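Ribose 5-phosphate isomerase (PDB 3S5P) probably interconverts ribose 5-phosphate and ribulose 5-phosphate in the pentose phosphate pathway. Local coordinates at residues A[114-125]-A[140-150]. Residues are numbered along the deposited sequence; the frame is centred on the assembly and turned at random. Where two conformers were deposited one is given.
Sequences EMARKHNNANAL and ILSRFLSTNFE
In the Rossmann-like alpha/beta fold of the RpiB family, helices 110-118 and 134-146 pack side by side against the parallel sheet, and Phe144 of the latter is wedged between Arg117 and Leu125, at the start of strand 124-128. The short segments 114-118 and 140-146 run nearly parallel, at 19°, their axes 8.4 Å apart. With CG anti to the backbone N, the Phe144 ring reaches toward the strand. Arg117 CD lies over the centre of one face, 4.0 Å from the centroid, and Leu125 CB over that of the opposite face, while Ala116 and Ala122 meet the ring edge. Leu125 also carries its CD1 to Ile140 CG2 and its CD2 to Leu141. Beyond the ring, in one of its two modelled conformers, the Arg117 chain folds back at chi2 and chi3, which turns its guanidinium toward the chain after its own helix: there NH1 can bond to Asn121 OD1 (3.1 Å), and NE makes a weak bond to Thr147 O. At the outer side, Glu114 is shared by two salt bridges, OE2 with Arg143 NH1 and OE1 with Lys118 NZ, each with only a weak, long hydrogen bond (3.4 Å), and Thr147 CG2 packs on Lys118 CG (3.7 Å). Farther along, the Asn121 amide stacks on Phe149, their planes 15° apart, with CB 3.4 Å from the ring centroid; His154 of the following helix also meets this ring. The exit of 140-150 is pinned by Glu150 N, which donates to Lys118 O at 2.9 Å, with an N-H...O angle of 164°.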
loop_
_atom_site.group_PDB
_atom_site.type_symbol
_atom_site.label_atom_id
_atom_site.label_comp_id
_atom_site.label_asym_id
_atom_site.label_seq_id
_atom_site.Cartn_x
_atom_site.Cartn_y
_atom_site.Cartn_z
ATOM N N GLU A 114 8.745 7.027 -5.722
ATOM C CA GLU A 114 8.616 8.000 -6.785
ATOM C C GLU A 114 7.167 8.064 -7.297
ATOM O O GLU A 114 6.620 9.137 -7.437
ATOM C CB GLU A 114 9.551 7.616 -7.929
ATOM C CG GLU A 114 9.824 8.703 -8.925
ATOM C CD GLU A 114 10.545 8.156 -10.168
ATOM O OE1 GLU A 114 10.220 8.585 -11.281
ATOM O OE2 GLU A 114 11.439 7.275 -10.037
ATOM N N MET A 115 6.543 6.924 -7.555
ATOM C CA MET A 115 5.161 6.968 -8.053
ATOM C C MET A 115 4.181 7.418 -6.962
ATOM O O MET A 115 3.264 8.182 -7.238
ATOM C CB MET A 115 4.756 5.631 -8.688
ATOM C CG MET A 115 5.605 5.253 -9.909
ATOM S SD MET A 115 5.657 6.515 -11.232
ATOM C CE MET A 115 7.209 7.304 -10.911
ATOM N N ALA A 116 4.409 7.000 -5.715
ATOM C CA ALA A 116 3.557 7.446 -4.584
ATOM C C ALA A 116 3.432 8.959 -4.483
ATOM O O ALA A 116 2.397 9.473 -4.115
ATOM C CB ALA A 116 4.058 6.880 -3.226
ATOM N N ARG A 117 4.506 9.664 -4.771
ATOM C CA ARG A 117 4.479 11.116 -4.750
ATOM C C ARG A 117 3.959 11.662 -6.079
ATOM O O ARG A 117 2.957 12.384 -6.097
ATOM C CB ARG A 117 5.857 11.685 -4.388
ATOM C CG ARG A 117 6.305 11.381 -2.914
ATOM C CD ARG A 117 5.531 12.210 -1.855
ATOM N NE ARG A 117 5.500 13.645 -2.154
ATOM C CZ ARG A 117 4.395 14.399 -2.200
ATOM N NH1 ARG A 117 3.189 13.887 -1.940
ATOM N NH2 ARG A 117 4.504 15.694 -2.480
ATOM N N LYS A 118 4.609 11.286 -7.189
ATOM C CA LYS A 118 4.273 11.821 -8.499
ATOM C C LYS A 118 2.793 11.694 -8.851
ATOM O O LYS A 118 2.179 12.662 -9.229
ATOM C CB LYS A 118 5.090 11.156 -9.609
ATOM C CG LYS A 118 6.379 11.872 -9.981
ATOM C CD LYS A 118 6.898 11.354 -11.322
ATOM C CE LYS A 118 8.097 12.166 -11.807
ATOM N NZ LYS A 118 9.341 11.813 -11.054
ATOM N N HIS A 119 2.248 10.488 -8.714
ATOM C CA HIS A 119 0.912 10.138 -9.192
ATOM C C HIS A 119 -0.112 10.161 -8.062
ATOM O O HIS A 119 -1.258 10.487 -8.296
ATOM C CB HIS A 119 0.958 8.730 -9.746
ATOM C CG HIS A 119 1.757 8.601 -11.002
ATOM N ND1 HIS A 119 1.866 7.412 -11.692
ATOM C CD2 HIS A 119 2.473 9.513 -11.705
ATOM C CE1 HIS A 119 2.629 7.596 -12.755
ATOM N NE2 HIS A 119 3.012 8.861 -12.785
ATOM N N ASN A 120 0.304 9.795 -6.838
ATOM C CA ASN A 120 -0.673 9.554 -5.757
ATOM C C ASN A 120 -0.700 10.610 -4.664
ATOM O O ASN A 120 -1.574 10.565 -3.792
ATOM C CB ASN A 120 -0.504 8.156 -5.153
ATOM C CG ASN A 120 -0.398 7.058 -6.230
ATOM O OD1 ASN A 120 0.593 6.335 -6.282
ATOM N ND2 ASN A 120 -1.408 6.950 -7.099
ATOM N N ASN A 121 0.245 11.548 -4.709
ATOM C CA ASN A 121 0.315 12.627 -3.710
ATOM C C ASN A 121 0.340 12.089 -2.273
ATOM O O ASN A 121 -0.316 12.623 -1.390
ATOM C CB ASN A 121 -0.836 13.665 -3.904
ATOM C CG ASN A 121 -0.568 14.960 -3.184
ATOM O OD1 ASN A 121 0.579 15.294 -2.942
ATOM N ND2 ASN A 121 -1.635 15.684 -2.790
ATOM N N ALA A 122 1.109 11.027 -2.043
ATOM C CA ALA A 122 1.183 10.436 -0.727
ATOM C C ALA A 122 1.809 11.459 0.219
ATOM O O ALA A 122 2.742 12.150 -0.158
ATOM C CB ALA A 122 1.981 9.153 -0.741
ATOM N N ASN A 123 1.256 11.575 1.422
ATOM C CA ASN A 123 1.858 12.383 2.458
ATOM C C ASN A 123 2.253 11.523 3.664
ATOM O O ASN A 123 2.594 12.047 4.700
ATOM C CB ASN A 123 0.910 13.552 2.884
ATOM C CG ASN A 123 -0.500 13.086 3.185
ATOM O OD1 ASN A 123 -0.767 11.891 3.252
ATOM N ND2 ASN A 123 -1.414 14.028 3.367
ATOM N N ALA A 124 2.151 10.198 3.533
ATOM C CA ALA A 124 2.621 9.279 4.567
ATOM C C ALA A 124 3.336 8.152 3.870
ATOM O O ALA A 124 2.874 7.670 2.835
ATOM C CB ALA A 124 1.462 8.742 5.394
ATOM N N LEU A 125 4.483 7.751 4.405
ATOM C CA LEU A 125 5.196 6.611 3.875
ATOM C C LEU A 125 5.160 5.527 4.949
ATOM O O LEU A 125 5.516 5.793 6.104
ATOM C CB LEU A 125 6.649 7.006 3.583
ATOM C CG LEU A 125 7.616 5.874 3.179
ATOM C CD1 LEU A 125 7.190 5.236 1.844
ATOM C CD2 LEU A 125 9.061 6.367 3.083
ATOM N N ILE A 140 14.398 4.487 -0.268
ATOM C CA ILE A 140 12.955 4.695 -0.477
ATOM C C ILE A 140 12.526 6.030 0.119
ATOM O O ILE A 140 11.850 6.854 -0.554
ATOM C CB ILE A 140 12.117 3.527 0.158
ATOM C CG1 ILE A 140 12.346 2.215 -0.617
ATOM C CG2 ILE A 140 10.630 3.839 0.147
ATOM C CD1 ILE A 140 11.748 0.994 0.050
ATOM N N LEU A 141 12.910 6.239 1.379
ATOM C CA LEU A 141 12.674 7.474 2.068
ATOM C C LEU A 141 13.251 8.650 1.273
ATOM O O LEU A 141 12.592 9.669 1.074
ATOM C CB LEU A 141 13.341 7.440 3.459
ATOM C CG LEU A 141 13.278 8.791 4.191
ATOM C CD1 LEU A 141 11.817 9.205 4.493
ATOM C CD2 LEU A 141 14.134 8.842 5.455
ATOM N N SER A 142 14.523 8.545 0.891
ATOM C CA SER A 142 15.165 9.658 0.182
ATOM C C SER A 142 14.433 10.000 -1.136
ATOM O O SER A 142 14.278 11.174 -1.491
ATOM C CB SER A 142 16.655 9.360 -0.033
ATOM O OG SER A 142 17.074 9.793 -1.305
ATOM N N ARG A 143 13.967 8.990 -1.860
ATOM C CA ARG A 143 13.201 9.236 -3.095
ATOM C C ARG A 143 11.798 9.783 -2.787
ATOM O O ARG A 143 11.314 10.692 -3.462
ATOM C CB ARG A 143 13.132 7.982 -3.954
ATOM C CG ARG A 143 12.334 8.128 -5.234
ATOM C CD ARG A 143 13.011 9.039 -6.233
ATOM N NE ARG A 143 14.404 8.655 -6.313
ATOM C CZ ARG A 143 14.885 7.722 -7.126
ATOM N NH1 ARG A 143 14.085 7.066 -7.987
ATOM N NH2 ARG A 143 16.182 7.465 -7.092
ATOM N N PHE A 144 11.175 9.273 -1.728
ATOM C CA PHE A 144 9.882 9.805 -1.256
ATOM C C PHE A 144 9.996 11.319 -0.919
ATOM O O PHE A 144 9.113 12.118 -1.258
ATOM C CB PHE A 144 9.401 8.982 -0.040
ATOM C CG PHE A 144 8.005 9.318 0.442
ATOM C CD1 PHE A 144 6.889 8.666 -0.081
ATOM C CD2 PHE A 144 7.805 10.238 1.476
ATOM C CE1 PHE A 144 5.598 8.928 0.385
ATOM C CE2 PHE A 144 6.484 10.511 1.951
ATOM C CZ PHE A 144 5.388 9.850 1.385
ATOM N N LEU A 145 11.093 11.725 -0.275
ATOM C CA LEU A 145 11.184 13.107 0.232
ATOM C C LEU A 145 11.543 14.103 -0.863
ATOM O O LEU A 145 11.240 15.298 -0.752
ATOM C CB LEU A 145 12.170 13.191 1.403
ATOM C CG LEU A 145 11.852 12.469 2.725
ATOM C CD1 LEU A 145 12.965 12.784 3.763
ATOM C CD2 LEU A 145 10.455 12.782 3.314
ATOM N N SER A 146 12.178 13.618 -1.930
ATOM C CA SER A 146 12.650 14.531 -2.975
ATOM C C SER A 146 11.786 14.540 -4.232
ATOM O O SER A 146 12.088 15.265 -5.167
ATOM C CB SER A 146 14.099 14.228 -3.350
ATOM O OG SER A 146 14.218 12.957 -3.967
ATOM N N THR A 147 10.730 13.731 -4.285
ATOM C CA THR A 147 9.863 13.692 -5.458
ATOM C C THR A 147 8.632 14.534 -5.155
ATOM O O THR A 147 8.064 14.415 -4.084
ATOM C CB THR A 147 9.459 12.235 -5.798
ATOM O OG1 THR A 147 10.639 11.448 -5.972
ATOM C CG2 THR A 147 8.638 12.169 -7.071
ATOM N N ASN A 148 8.259 15.410 -6.080
ATOM C CA ASN A 148 7.038 16.226 -5.967
ATOM C C ASN A 148 5.821 15.594 -6.655
ATOM O O ASN A 148 5.966 14.878 -7.640
ATOM C CB ASN A 148 7.286 17.617 -6.560
ATOM C CG ASN A 148 8.270 18.426 -5.739
ATOM O OD1 ASN A 148 8.440 18.190 -4.542
ATOM N ND2 ASN A 148 8.921 19.388 -6.376
ATOM N N PHE A 149 4.632 15.849 -6.110
ATOM C CA PHE A 149 3.377 15.468 -6.748
ATOM C C PHE A 149 3.229 16.189 -8.108
ATOM O O PHE A 149 3.601 17.347 -8.240
ATOM C CB PHE A 149 2.214 15.786 -5.805
ATOM C CG PHE A 149 0.826 15.541 -6.386
ATOM C CD1 PHE A 149 0.486 14.327 -6.980
ATOM C CD2 PHE A 149 -0.168 16.512 -6.257
ATOM C CE1 PHE A 149 -0.825 14.106 -7.479
ATOM C CE2 PHE A 149 -1.462 16.300 -6.729
ATOM C CZ PHE A 149 -1.793 15.096 -7.350
ATOM N N GLU A 150 2.735 15.470 -9.120
ATOM C CA GLU A 150 2.363 16.074 -10.427
ATOM C C GLU A 150 0.886 16.529 -10.403
ATOM O O GLU A 150 0.033 15.981 -11.110
ATOM C CB GLU A 150 2.635 15.095 -11.587
ATOM C CG GLU A 150 4.152 14.982 -11.957
ATOM C CD GLU A 150 4.456 13.820 -12.941
ATOM O OE1 GLU A 150 3.541 12.972 -13.194
ATOM O OE2 GLU A 150 5.616 13.762 -13.443
#